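Local coordinates for protein HI1317 (PDB 1JOV) that probably interconverts the alpha and beta anomers of D-glucose 6-phosphate, as a member of the glucose-6-phosphate 1-epimerase family, at residues N219-V224 / T249-H254; I75-F80 / E143-A148; Q164-T169 / C193-E198; M200-L205 / L215-A220. All coordinates share one frame; numbering follows the deposited sequence.

Contact 1: N219-V224 / T249-H254; sequences NASQFV and TARIHH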
loop_
_atom_site.group_PDB
_atom_site.type_symbol
_atom_site.label_atom_id
_atom_site.label_comp_id
_atom_site.label_asym_id
_atom_site.label_seq_id
_atom_site.Cartn_x
_atom_site.Cartn_y
_atom_site.Cartn_z
ATOM N N ASN A 219 -8.668 12.675 0.620
ATOM C CA ASN A 219 -9.561 12.346 -0.497
ATOM C C ASN A 219 -10.056 10.905 -0.625
ATOM O O ASN A 219 -10.467 10.521 -1.712
ATOM C CB ASN A 219 -8.995 12.814 -1.837
ATOM C CG ASN A 219 -8.722 14.262 -1.843
ATOM O OD1 ASN A 219 -9.513 15.058 -1.291
ATOM N ND2 ASN A 219 -7.619 14.653 -2.456
ATOM N N ALA A 220 -10.076 10.159 0.502
ATOM C CA ALA A 220 -10.598 8.809 0.521
ATOM C C ALA A 220 -12.119 8.905 0.594
ATOM O O ALA A 220 -12.638 9.822 1.216
ATOM C CB ALA A 220 -10.033 8.009 1.681
ATOM N N SER A 221 -12.804 7.944 0.056
ATOM C CA SER A 221 -14.235 7.879 0.239
ATOM C C SER A 221 -14.543 6.613 1.050
ATOM O O SER A 221 -15.531 6.595 1.786
ATOM C CB SER A 221 -14.985 7.913 -1.097
ATOM O OG SER A 221 -14.485 6.924 -1.981
ATOM N N GLN A 222 -13.712 5.587 0.911
ATOM C CA GLN A 222 -13.902 4.281 1.546
ATOM C C GLN A 222 -12.597 3.872 2.229
ATOM O O GLN A 222 -11.508 4.267 1.772
ATOM C CB GLN A 222 -14.266 3.138 0.618
ATOM C CG GLN A 222 -15.787 3.058 0.314
ATOM C CD GLN A 222 -16.285 4.317 -0.378
ATOM O OE1 GLN A 222 -17.288 4.940 0.011
ATOM N NE2 GLN A 222 -15.585 4.691 -1.397
ATOM N N PHE A 223 -12.674 3.100 3.279
ATOM C CA PHE A 223 -11.497 2.525 3.940
ATOM C C PHE A 223 -11.782 1.038 4.030
ATOM O O PHE A 223 -12.793 0.647 4.598
ATOM C CB PHE A 223 -11.220 3.048 5.370
ATOM C CG PHE A 223 -10.793 4.462 5.492
ATOM C CD1 PHE A 223 -9.722 4.937 4.714
ATOM C CD2 PHE A 223 -11.408 5.331 6.398
ATOM C CE1 PHE A 223 -9.308 6.243 4.790
ATOM C CE2 PHE A 223 -11.010 6.651 6.489
ATOM C CZ PHE A 223 -9.975 7.090 5.679
ATOM N N VAL A 224 -10.910 0.196 3.473
ATOM C CA VAL A 224 -11.144 -1.233 3.473
ATOM C C VAL A 224 -10.247 -1.899 4.553
ATOM O O VAL A 224 -9.009 -1.706 4.597
ATOM C CB VAL A 224 -10.836 -1.808 2.064
ATOM C CG1 VAL A 224 -10.999 -3.333 1.990
ATOM C CG2 VAL A 224 -11.725 -1.178 0.968
ATOM N N THR A 249 -6.619 2.816 1.737
ATOM C CA THR A 249 -7.105 4.170 1.400
ATOM C C THR A 249 -7.866 4.035 0.075
ATOM O O THR A 249 -7.230 3.640 -0.917
ATOM C CB THR A 249 -5.940 5.102 1.211
ATOM O OG1 THR A 249 -5.069 5.049 2.359
ATOM C CG2 THR A 249 -6.436 6.527 1.026
ATOM N N ALA A 250 -9.168 4.319 -0.021
ATOM C CA ALA A 250 -9.847 3.931 -1.236
ATOM C C ALA A 250 -10.917 4.889 -1.787
ATOM O O ALA A 250 -11.458 5.669 -1.048
ATOM C CB ALA A 250 -10.559 2.613 -1.064
ATOM N N ARG A 251 -11.148 4.803 -3.082
ATOM C CA ARG A 251 -12.154 5.569 -3.814
ATOM C C ARG A 251 -12.873 4.469 -4.570
ATOM O O ARG A 251 -12.508 4.134 -5.723
ATOM C CB ARG A 251 -11.531 6.656 -4.690
ATOM C CG ARG A 251 -11.063 7.887 -3.869
ATOM C CD ARG A 251 -12.316 8.816 -3.543
ATOM N NE ARG A 251 -12.724 9.594 -4.714
ATOM C CZ ARG A 251 -12.224 10.746 -5.022
ATOM N NH1 ARG A 251 -11.324 11.219 -4.314
ATOM N NH2 ARG A 251 -12.621 11.417 -6.114
ATOM N N ILE A 252 -13.893 3.906 -3.928
ATOM C CA ILE A 252 -14.608 2.783 -4.501
ATOM C C ILE A 252 -15.980 3.209 -5.060
ATOM O O ILE A 252 -16.353 2.821 -6.201
ATOM C CB ILE A 252 -14.780 1.646 -3.427
ATOM C CG1 ILE A 252 -13.437 0.981 -3.062
ATOM C CG2 ILE A 252 -15.708 0.603 -3.881
ATOM C CD1 ILE A 252 -13.452 0.176 -1.776
ATOM N N HIS A 253 -16.731 3.921 -4.198
ATOM C CA HIS A 253 -18.084 4.365 -4.624
ATOM C C HIS A 253 -18.076 5.847 -5.056
ATOM O O HIS A 253 -19.009 6.255 -5.766
ATOM C CB HIS A 253 -19.093 4.157 -3.479
ATOM C CG HIS A 253 -19.202 2.744 -3.026
ATOM N ND1 HIS A 253 -19.435 1.722 -3.920
ATOM C CD2 HIS A 253 -19.007 2.167 -1.825
ATOM C CE1 HIS A 253 -19.435 0.574 -3.271
ATOM N NE2 HIS A 253 -19.195 0.813 -1.996
ATOM N N HIS A 254 -17.076 6.603 -4.667
ATOM C CA HIS A 254 -16.906 7.966 -5.131
ATOM C C HIS A 254 -15.785 7.830 -6.137
ATOM O O HIS A 254 -14.645 7.623 -5.764
ATOM C CB HIS A 254 -16.591 8.936 -4.004
ATOM C CG HIS A 254 -16.486 10.407 -4.496
ATOM N ND1 HIS A 254 -17.323 10.917 -5.474
ATOM C CD2 HIS A 254 -15.643 11.405 -4.156
ATOM C CE1 HIS A 254 -16.989 12.164 -5.718
ATOM N NE2 HIS A 254 -15.973 12.490 -4.946
#

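Contact 2: I75-F80 / E143-A148; sequences ICYPWF and ESAQAA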
loop_
_atom_site.group_PDB
_atom_site.type_symbol
_atom_site.label_atom_id
_atom_site.label_comp_id
_atom_site.label_asym_id
_atom_site.label_seq_id
_atom_site.Cartn_x
_atom_site.Cartn_y
_atom_site.Cartn_z
ATOM N N ILE A 75 -1.172 -0.629 -5.917
ATOM C CA ILE A 75 -2.079 0.375 -6.478
ATOM C C ILE A 75 -3.200 -0.323 -7.223
ATOM O O ILE A 75 -2.866 -1.007 -8.228
ATOM C CB ILE A 75 -1.253 1.271 -7.477
ATOM C CG1 ILE A 75 0.018 1.966 -6.869
ATOM C CG2 ILE A 75 -2.149 2.318 -8.204
ATOM C CD1 ILE A 75 -0.400 2.869 -5.782
ATOM N N CYS A 76 -4.406 -0.317 -6.663
ATOM C CA CYS A 76 -5.543 -0.931 -7.393
ATOM C C CYS A 76 -6.169 0.128 -8.280
ATOM O O CYS A 76 -6.579 1.167 -7.733
ATOM C CB CYS A 76 -6.539 -1.437 -6.354
ATOM S SG CYS A 76 -5.748 -2.471 -5.095
ATOM N N TYR A 77 -6.222 -0.092 -9.568
ATOM C CA TYR A 77 -6.662 0.915 -10.521
ATOM C C TYR A 77 -6.706 0.280 -11.893
ATOM O O TYR A 77 -5.767 -0.476 -12.173
ATOM C CB TYR A 77 -5.602 2.051 -10.508
ATOM C CG TYR A 77 -5.807 3.066 -11.568
ATOM C CD1 TYR A 77 -6.699 4.147 -11.393
ATOM C CD2 TYR A 77 -5.081 3.012 -12.749
ATOM C CE1 TYR A 77 -6.801 5.116 -12.384
ATOM C CE2 TYR A 77 -5.209 3.926 -13.716
ATOM C CZ TYR A 77 -6.094 5.042 -13.558
ATOM O OH TYR A 77 -6.241 6.005 -14.560
ATOM N N PRO A 78 -7.706 0.585 -12.721
ATOM C CA PRO A 78 -8.807 1.556 -12.489
ATOM C C PRO A 78 -10.111 0.961 -11.982
ATOM O O PRO A 78 -11.163 1.612 -12.067
ATOM C CB PRO A 78 -9.007 2.151 -13.899
ATOM C CG PRO A 78 -8.802 0.893 -14.863
ATOM C CD PRO A 78 -7.703 0.119 -14.121
ATOM N N TRP A 79 -10.069 -0.277 -11.529
ATOM C CA TRP A 79 -11.221 -0.892 -10.892
ATOM C C TRP A 79 -10.696 -1.550 -9.625
ATOM O O TRP A 79 -9.512 -1.894 -9.552
ATOM C CB TRP A 79 -11.984 -1.959 -11.755
ATOM C CG TRP A 79 -11.241 -3.211 -12.183
ATOM C CD1 TRP A 79 -11.202 -4.467 -11.559
ATOM C CD2 TRP A 79 -10.545 -3.349 -13.411
ATOM N NE1 TRP A 79 -10.472 -5.327 -12.345
ATOM C CE2 TRP A 79 -10.071 -4.669 -13.486
ATOM C CE3 TRP A 79 -10.270 -2.474 -14.493
ATOM C CZ2 TRP A 79 -9.324 -5.120 -14.577
ATOM C CZ3 TRP A 79 -9.504 -2.926 -15.529
ATOM C CH2 TRP A 79 -9.056 -4.239 -15.579
ATOM N N PHE A 80 -11.616 -1.790 -8.676
ATOM C CA PHE A 80 -11.319 -2.338 -7.377
ATOM C C PHE A 80 -11.881 -3.734 -7.239
ATOM O O PHE A 80 -13.054 -3.967 -7.575
ATOM C CB PHE A 80 -11.907 -1.461 -6.257
ATOM C CG PHE A 80 -11.566 -1.941 -4.870
ATOM C CD1 PHE A 80 -10.299 -1.712 -4.345
ATOM C CD2 PHE A 80 -12.490 -2.617 -4.049
ATOM C CE1 PHE A 80 -9.913 -2.201 -3.077
ATOM C CE2 PHE A 80 -12.126 -3.056 -2.771
ATOM C CZ PHE A 80 -10.836 -2.829 -2.294
ATOM N N GLU A 143 -11.567 7.636 -18.299
ATOM C CA GLU A 143 -12.870 7.659 -17.689
ATOM C C GLU A 143 -12.763 7.692 -16.192
ATOM O O GLU A 143 -11.710 7.496 -15.600
ATOM C CB GLU A 143 -13.693 6.459 -18.142
ATOM C CG GLU A 143 -14.370 6.611 -19.500
ATOM C CD GLU A 143 -15.217 5.396 -19.830
ATOM O OE1 GLU A 143 -14.649 4.291 -19.937
ATOM O OE2 GLU A 143 -16.459 5.558 -19.975
ATOM N N SER A 144 -13.901 7.890 -15.580
ATOM C CA SER A 144 -13.934 7.855 -14.138
ATOM C C SER A 144 -13.363 6.531 -13.695
ATOM O O SER A 144 -13.557 5.510 -14.344
ATOM C CB SER A 144 -15.347 8.055 -13.598
ATOM O OG SER A 144 -16.095 8.904 -14.453
ATOM N N ALA A 145 -12.667 6.534 -12.605
ATOM C CA ALA A 145 -12.007 5.330 -12.114
ATOM C C ALA A 145 -12.129 5.099 -10.625
ATOM O O ALA A 145 -12.319 6.050 -9.839
ATOM C CB ALA A 145 -10.541 5.354 -12.482
ATOM N N GLN A 146 -11.978 3.854 -10.226
ATOM C CA GLN A 146 -11.789 3.528 -8.821
ATOM C C GLN A 146 -10.299 3.386 -8.567
ATOM O O GLN A 146 -9.539 3.084 -9.476
ATOM C CB GLN A 146 -12.437 2.195 -8.520
ATOM C CG GLN A 146 -13.943 2.100 -8.803
ATOM C CD GLN A 146 -14.432 0.674 -8.538
ATOM O OE1 GLN A 146 -14.062 -0.263 -9.294
ATOM N NE2 GLN A 146 -15.347 0.510 -7.578
ATOM N N ALA A 147 -9.874 3.617 -7.320
ATOM C CA ALA A 147 -8.483 3.360 -7.005
ATOM C C ALA A 147 -8.385 3.031 -5.549
ATOM O O ALA A 147 -9.275 3.357 -4.704
ATOM C CB ALA A 147 -7.674 4.571 -7.327
ATOM N N ALA A 148 -7.305 2.401 -5.153
ATOM C CA ALA A 148 -7.087 2.091 -3.754
ATOM C C ALA A 148 -5.610 1.876 -3.554
ATOM O O ALA A 148 -4.926 1.309 -4.403
ATOM C CB ALA A 148 -7.863 0.857 -3.312
#

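Contact 3: Q164-T169 / C193-E198; sequences QGLPET and CIYSAE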
loop_
_atom_site.group_PDB
_atom_site.type_symbol
_atom_site.label_atom_id
_atom_site.label_comp_id
_atom_site.label_asym_id
_atom_site.label_seq_id
_atom_site.Cartn_x
_atom_site.Cartn_y
_atom_site.Cartn_z
ATOM N N GLN A 164 -8.081 1.768 15.679
ATOM C CA GLN A 164 -8.756 2.927 16.224
ATOM C C GLN A 164 -9.253 3.912 15.180
ATOM O O GLN A 164 -8.576 4.148 14.166
ATOM C CB GLN A 164 -7.801 3.688 17.128
ATOM C CG GLN A 164 -6.956 2.834 18.081
ATOM C CD GLN A 164 -5.989 3.662 18.926
ATOM O OE1 GLN A 164 -5.773 3.360 20.113
ATOM N NE2 GLN A 164 -5.392 4.689 18.325
ATOM N N GLY A 165 -10.424 4.507 15.430
ATOM C CA GLY A 165 -10.893 5.566 14.554
ATOM C C GLY A 165 -11.819 5.236 13.406
ATOM O O GLY A 165 -12.276 6.146 12.726
ATOM N N LEU A 166 -12.162 3.966 13.197
ATOM C CA LEU A 166 -13.143 3.664 12.162
ATOM C C LEU A 166 -14.600 3.741 12.694
ATOM O O LEU A 166 -14.824 3.738 13.898
ATOM C CB LEU A 166 -12.811 2.294 11.531
ATOM C CG LEU A 166 -11.544 2.255 10.637
ATOM C CD1 LEU A 166 -11.203 0.816 10.253
ATOM C CD2 LEU A 166 -11.748 3.114 9.392
ATOM N N PRO A 167 -15.576 3.806 11.801
ATOM C CA PRO A 167 -16.995 4.003 12.167
ATOM C C PRO A 167 -17.432 2.759 12.971
ATOM O O PRO A 167 -16.658 1.786 13.068
ATOM C CB PRO A 167 -17.668 3.902 10.806
ATOM C CG PRO A 167 -16.746 4.677 9.898
ATOM C CD PRO A 167 -15.327 4.398 10.406
ATOM N N GLU A 168 -18.669 2.777 13.509
ATOM C CA GLU A 168 -19.175 1.630 14.224
ATOM C C GLU A 168 -20.069 0.788 13.312
ATOM O O GLU A 168 -20.789 -0.079 13.765
ATOM C CB GLU A 168 -19.882 2.048 15.510
ATOM C CG GLU A 168 -19.053 2.968 16.417
ATOM C CD GLU A 168 -19.671 3.078 17.801
ATOM O OE1 GLU A 168 -20.116 2.018 18.291
ATOM O OE2 GLU A 168 -19.729 4.200 18.380
ATOM N N THR A 169 -20.037 1.070 12.006
ATOM C CA THR A 169 -20.666 0.181 11.064
ATOM C C THR A 169 -19.778 0.113 9.781
ATOM O O THR A 169 -18.988 1.008 9.501
ATOM C CB THR A 169 -22.064 0.695 10.687
ATOM O OG1 THR A 169 -22.627 -0.106 9.641
ATOM C CG2 THR A 169 -22.015 2.009 9.997
ATOM N N CYS A 193 -13.959 -5.784 5.103
ATOM C CA CYS A 193 -15.053 -4.845 5.212
ATOM C C CYS A 193 -14.769 -3.432 4.754
ATOM O O CYS A 193 -13.680 -2.898 4.953
ATOM C CB CYS A 193 -15.599 -4.854 6.637
ATOM S SG CYS A 193 -14.625 -3.935 7.819
ATOM N N ILE A 194 -15.753 -2.820 4.147
ATOM C CA ILE A 194 -15.627 -1.483 3.620
ATOM C C ILE A 194 -16.312 -0.456 4.495
ATOM O O ILE A 194 -17.543 -0.482 4.651
ATOM C CB ILE A 194 -16.246 -1.409 2.222
ATOM C CG1 ILE A 194 -15.710 -2.540 1.338
ATOM C CG2 ILE A 194 -15.959 -0.069 1.561
ATOM C CD1 ILE A 194 -16.442 -2.686 0.018
ATOM N N TYR A 195 -15.546 0.445 5.070
ATOM C CA TYR A 195 -16.077 1.544 5.827
ATOM C C TYR A 195 -16.163 2.827 5.000
ATOM O O TYR A 195 -15.336 3.093 4.127
ATOM C CB TYR A 195 -15.133 1.956 6.948
ATOM C CG TYR A 195 -14.927 0.999 8.125
ATOM C CD1 TYR A 195 -14.061 -0.081 8.036
ATOM C CD2 TYR A 195 -15.558 1.221 9.346
ATOM C CE1 TYR A 195 -13.814 -0.922 9.118
ATOM C CE2 TYR A 195 -15.324 0.401 10.415
ATOM C CZ TYR A 195 -14.463 -0.678 10.319
ATOM O OH TYR A 195 -14.239 -1.499 11.445
ATOM N N SER A 196 -17.182 3.622 5.273
ATOM C CA SER A 196 -17.243 4.961 4.759
ATOM C C SER A 196 -16.105 5.666 5.478
ATOM O O SER A 196 -15.784 5.338 6.602
ATOM C CB SER A 196 -18.591 5.644 5.102
ATOM O OG SER A 196 -19.685 4.927 4.536
ATOM N N ALA A 197 -15.463 6.599 4.806
ATOM C CA ALA A 197 -14.358 7.404 5.315
ATOM C C ALA A 197 -14.844 8.670 5.983
ATOM O O ALA A 197 -14.589 9.791 5.521
ATOM C CB ALA A 197 -13.424 7.798 4.151
ATOM N N GLU A 198 -15.518 8.515 7.110
ATOM C CA GLU A 198 -16.093 9.663 7.782
ATOM C C GLU A 198 -15.031 10.636 8.221
ATOM O O GLU A 198 -15.112 11.839 7.970
ATOM C CB GLU A 198 -16.922 9.191 8.981
ATOM C CG GLU A 198 -18.137 8.349 8.605
ATOM C CD GLU A 198 -19.011 9.014 7.553
ATOM O OE1 GLU A 198 -18.602 10.062 7.002
ATOM O OE2 GLU A 198 -20.108 8.483 7.264
HETATM O O HOH W 1 -14.446 -0.245 13.639
HETATM O O HOH W 2 -18.925 2.981 7.595
#

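Contact 4: M200-L205 / L215-A220; sequences MQNQIL and LHHHNA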
loop_
_atom_site.group_PDB
_atom_site.type_symbol
_atom_site.label_atom_id
_atom_site.label_comp_id
_atom_site.label_asym_id
_atom_site.label_seq_id
_atom_site.Cartn_x
_atom_site.Cartn_y
_atom_site.Cartn_z
ATOM N N MET A 200 -10.799 11.326 8.399
ATOM C CA MET A 200 -9.628 10.903 7.599
ATOM C C MET A 200 -8.449 10.339 8.386
ATOM O O MET A 200 -7.407 10.013 7.794
ATOM C CB MET A 200 -9.184 12.054 6.705
ATOM C CG MET A 200 -10.250 12.385 5.667
ATOM S SD MET A 200 -10.638 11.043 4.480
ATOM C CE MET A 200 -9.380 11.301 3.391
ATOM N N GLN A 201 -8.598 10.203 9.707
ATOM C CA GLN A 201 -7.540 9.604 10.504
ATOM C C GLN A 201 -7.982 8.321 11.198
ATOM O O GLN A 201 -9.076 8.238 11.746
ATOM C CB GLN A 201 -6.978 10.626 11.488
ATOM C CG GLN A 201 -6.546 11.923 10.827
ATOM C CD GLN A 201 -5.671 12.765 11.737
ATOM O OE1 GLN A 201 -4.764 12.236 12.376
ATOM N NE2 GLN A 201 -5.941 14.072 11.803
ATOM N N ASN A 202 -7.153 7.313 11.131
ATOM C CA ASN A 202 -7.375 6.074 11.858
ATOM C C ASN A 202 -5.992 5.587 12.205
ATOM O O ASN A 202 -5.016 6.041 11.620
ATOM C CB ASN A 202 -8.178 5.056 11.067
ATOM C CG ASN A 202 -7.853 5.118 9.597
ATOM O OD1 ASN A 202 -6.711 4.934 9.196
ATOM N ND2 ASN A 202 -8.885 5.371 8.784
ATOM N N GLN A 203 -5.911 4.680 13.152
ATOM C CA GLN A 203 -4.566 4.271 13.554
ATOM C C GLN A 203 -4.543 2.820 13.957
ATOM O O GLN A 203 -5.584 2.221 14.202
ATOM C CB GLN A 203 -3.908 5.258 14.535
ATOM C CG GLN A 203 -4.643 5.622 15.764
ATOM C CD GLN A 203 -5.717 6.672 15.543
ATOM O OE1 GLN A 203 -5.540 7.654 14.790
ATOM N NE2 GLN A 203 -6.842 6.471 16.196
ATOM N N ILE A 204 -3.380 2.188 13.912
ATOM C CA ILE A 204 -3.330 0.797 14.196
ATOM C C ILE A 204 -2.422 0.607 15.377
ATOM O O ILE A 204 -1.233 0.871 15.319
ATOM C CB ILE A 204 -2.702 0.096 12.996
ATOM C CG1 ILE A 204 -3.648 0.100 11.791
ATOM C CG2 ILE A 204 -2.325 -1.282 13.401
ATOM C CD1 ILE A 204 -2.972 -0.563 10.441
ATOM N N LEU A 205 -3.031 0.191 16.464
ATOM C CA LEU A 205 -2.320 -0.040 17.688
ATOM C C LEU A 205 -1.775 -1.443 17.703
ATOM O O LEU A 205 -2.534 -2.409 17.560
ATOM C CB LEU A 205 -3.238 0.200 18.879
ATOM C CG LEU A 205 -2.642 0.070 20.276
ATOM C CD1 LEU A 205 -1.305 0.783 20.346
ATOM C CD2 LEU A 205 -3.602 0.636 21.312
ATOM N N LEU A 215 -2.425 6.950 10.687
ATOM C CA LEU A 215 -2.714 7.175 9.242
ATOM C C LEU A 215 -3.512 8.434 9.035
ATOM O O LEU A 215 -4.579 8.599 9.659
ATOM C CB LEU A 215 -3.468 6.009 8.596
ATOM C CG LEU A 215 -2.764 4.700 8.772
ATOM C CD1 LEU A 215 -3.511 3.565 8.338
ATOM C CD2 LEU A 215 -1.308 4.805 8.200
ATOM N N HIS A 216 -3.000 9.332 8.182
ATOM C CA HIS A 216 -3.756 10.538 7.791
ATOM C C HIS A 216 -4.088 10.420 6.296
ATOM O O HIS A 216 -3.187 10.656 5.467
ATOM C CB HIS A 216 -2.942 11.787 8.068
ATOM C CG HIS A 216 -3.757 13.045 8.128
ATOM N ND1 HIS A 216 -3.305 14.196 8.741
ATOM C CD2 HIS A 216 -4.999 13.330 7.661
ATOM C CE1 HIS A 216 -4.230 15.138 8.643
ATOM N NE2 HIS A 216 -5.268 14.640 7.993
ATOM N N HIS A 217 -5.329 10.024 5.971
ATOM C CA HIS A 217 -5.730 9.831 4.570
ATOM C C HIS A 217 -6.161 11.176 3.929
ATOM O O HIS A 217 -6.516 12.093 4.657
ATOM C CB HIS A 217 -6.865 8.837 4.466
ATOM C CG HIS A 217 -6.601 7.552 5.185
ATOM N ND1 HIS A 217 -6.121 6.414 4.544
ATOM C CD2 HIS A 217 -6.711 7.227 6.503
ATOM C CE1 HIS A 217 -5.993 5.446 5.428
ATOM N NE2 HIS A 217 -6.356 5.908 6.638
ATOM N N HIS A 218 -6.115 11.300 2.617
ATOM C CA HIS A 218 -6.664 12.499 1.935
ATOM C C HIS A 218 -7.514 12.070 0.750
ATOM O O HIS A 218 -7.119 11.207 -0.014
ATOM C CB HIS A 218 -5.593 13.447 1.445
ATOM C CG HIS A 218 -4.681 13.807 2.608
ATOM N ND1 HIS A 218 -4.948 14.850 3.465
ATOM C CD2 HIS A 218 -3.504 13.259 3.016
ATOM C CE1 HIS A 218 -3.970 14.932 4.365
ATOM N NE2 HIS A 218 -3.079 13.989 4.103
ATOM N N ASN A 219 -8.668 12.675 0.620
ATOM C CA ASN A 219 -9.561 12.346 -0.497
ATOM C C ASN A 219 -10.056 10.905 -0.625
ATOM O O ASN A 219 -10.467 10.521 -1.712
ATOM C CB ASN A 219 -8.995 12.814 -1.837
ATOM C CG ASN A 219 -8.722 14.262 -1.843
ATOM O OD1 ASN A 219 -9.513 15.058 -1.291
ATOM N ND2 ASN A 219 -7.619 14.653 -2.456
ATOM N N ALA A 220 -10.076 10.159 0.502
ATOM C CA ALA A 220 -10.598 8.809 0.521
ATOM C C ALA A 220 -12.119 8.905 0.594
ATOM O O ALA A 220 -12.638 9.822 1.216
ATOM C CB ALA A 220 -10.033 8.009 1.681
HETATM O O HOH W 3 -4.040 9.271 12.532
#

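Contact 1: N219-V224 / T249-H254
A classic beta bulge, in which Ser221 and Gln222 both face Ala250, marks the point where strand 222-227 begins alongside strand 244-251. One carbonyl serves both residues of the bulge: Ala250 O accepts from Ser221 N at 2.9 Å and from Gln222 N at 3.0 Å. The first donor approaches the oxygen almost head-on, the second from 43° out of the carbonyl plane. In return, Ala250 N donates to Gln222 O over 2.9 Å, and the regular antiparallel pairing continues with Phe223 beside Thr249.

Before the bulge, the bent side chain of Arg251 doubles back under the turn that precedes the strand. Its CD passes 3.3 Å from Ser221 OG, and its NH1 donates to Asn219 O over 2.8 Å, close to the guanidinium plane. On the other edge, NE donates to His254 O (2.9 Å), and NH2 forms a salt bridge with Glu260; this set of partners should fix the rotation of the group. On the face of the sheet that carries the Ala250 methyl, Val224 CG2 meets Ile252 CD1 at 3.5 Å, the two branches meeting crosswise.

The bulge lies where strand 222-227 enters the seven-stranded antiparallel sheet: strand 191-196 flanks 222-227 on one side, strand 145-154 flanks 244-251 on the other, and Thr249 and Arg251 reach strand 261-268 of the eight-stranded sheet.

Contact 2: I75-F80 / E143-A148
Cys76 N donates to Ala148 O over 2.8 Å, the shortest polar bond between 75-80 and 143-148, and Ala148 N returns a bond to Cys76 O at 3.0 Å. Together they make a single antiparallel hydrogen-bonded pair. Ala147 CA also comes to 3.0 Å from Cys76 O in a CA-H...O contact, so this oxygen is approached by both an N-H and a CA-H of 143-148.

Past this pair, the strand ends and a cis peptide bond precedes Pro78, yet the chain keeps hold of its neighbour through Gln146. The backbone N of Gln146 donates to Pro78 O, and its extended side chain carries OE1 to Phe80 N, 2.9 Å away. That donor sits 60° out of the amide plane, above it. NE2 of the same amide donates to Ile252 O, so both ends of the group are held.

Small side chains admit the rings. Tyr77 CE1 rests 3.7 Å from Ala145 CB, while Pro78 CB lies over the centre of the tyrosine ring. With CG anti to the backbone N (chi1 -177°), Phe80 brings its ring over to Ala148, CD1 meeting CB at 3.7 Å.

Phe80 also touches Glu248, and Cys76 lies near His150, the two predicted catalytic residues. A short edge strand running into a cis-proline loop here probably lines part of the sugar-phosphate site in the galactose mutarotase-like beta-sandwich of the aldose 1-epimerase family.

Contact 3: Q164-T169 / C193-E198
Tyr195 leaves strand 191-196 toward the segment 164-169 and meets it along the whole length of its ring. From CB, with CG anti to the carbonyl carbon (chi1 -68°), the side chain runs under two residues on the same side of its ring: CG lies 4.0 Å from Leu166 CD2, and CD2 has Pro167 CD at 3.4 Å. Thr169 O approaches the same CD2 obliquely. Farther out, the ring edge at CE2 faces Pro167 O, which lies in the ring plane, while CE1, across the ring from CE2, lies beneath Leu166 CD1 at 3.3 Å.

Leu166 supplies the cover over one face. Its CB stands 3.7 Å from the ring centroid and 24° off the normal, a CH-pi contact. The proline meets the ring obliquely, its CG reaching on to Ser196 O at 3.5 Å.

At the tip, the phenol enters a water bridge. Tyr195 OH donates to a water only 2.5 Å away, which in turn donates to Pro167 O; the hydroxyl also bonds to Arg185. A second water links the backbones, donating to Thr169 O at 2.7 Å and accepting from Ser196 N. Between the two segments the polar links run through these waters.

The loop 165-168 carries the chain from strand 161-164, at the margin of the eight-stranded sheet, into strand 169-172 of the seven-stranded sheet, which lies alongside 191-196. Cys193 and Cys170 form a disulfide between those two strands, and on the other flank strand 222-227 brings Phe223 against Leu166.

Contact 4: M200-L205 / L215-A220
Backbone hydrogen bonds set the frame between Met200-Leu205 and Leu215-Ala220. Met200 O accepts from His217 N at 2.8 Å, and Asn202 exchanges bonds with Leu215, Asn202 N to Leu215 O and Leu215 N to Asn202 O, the latter at 2.9 Å. Between them, Gln201 and His216 form the non-hydrogen-bonded pair, where Gln201 CA comes within 3.2 Å of Leu215 O as a CA-H...O contact.

Of the side-chain polar bonds, His217 NE2 donates to Asn202 OD1 over 2.8 Å, the oxygen lying 4° out of the imidazole plane. A chi1 of 35° places the amide of Asn202 between its own backbone N and carbonyl carbon, which, with chi2, brings OD1 to the histidine. ND1, on the other side of the ring, bonds to Thr249 OG1, so the imidazole is held at both nitrogens, which should fix its rotation.

These residues belong to the beta hairpin of strands 201-206 and 211-218, in the eight-stranded antiparallel sheet, where strand 261-268 borders 211-218 and strand 161-164 borders 201-206.

Stacking occurs on the more exposed side of the hairpin. The amide of Gln201 lies nearly parallel to the His216 ring, 17° between planes. Its NE2 lies over one face near the rim, with Gln201 CG 4.0 Å from the centroid in a CH-pi contact; His218 CE1 lies over the opposite face, also toward the rim.

Apolar contact is concentrated in Met200. Its chain, bent at both chi2 and chi3, curls over the chain at 218-220, where CE rests on the backbone N atoms of Asn219 and Ala220 and meets Ala220 CB at 3.8 Å.

Overall arrangement
Contact 1 is the hub of the four. Its strand 244-251 pairs with strand 145-154 of contact 2, Arg251 N lying 2.9 Å from Ala147 O, and its strand 222-227 pairs with strand 191-196 of contact 3, Phe223 N lying 2.8 Å from Tyr195 O. Contact 4 shares Asn219 and Ala220 with it and belongs to the other large sheet. Contacts 3 and 4 meet through Gln164 O and Gln203 N, 2.9 Å apart, whereas contacts 2 and 4 have centres about 19 Å apart and do not touch. The predicted catalytic Glu248 is about 3 Å from the side chains of Val224 and Phe80, placing contacts 1 and 2 beside the probable active site.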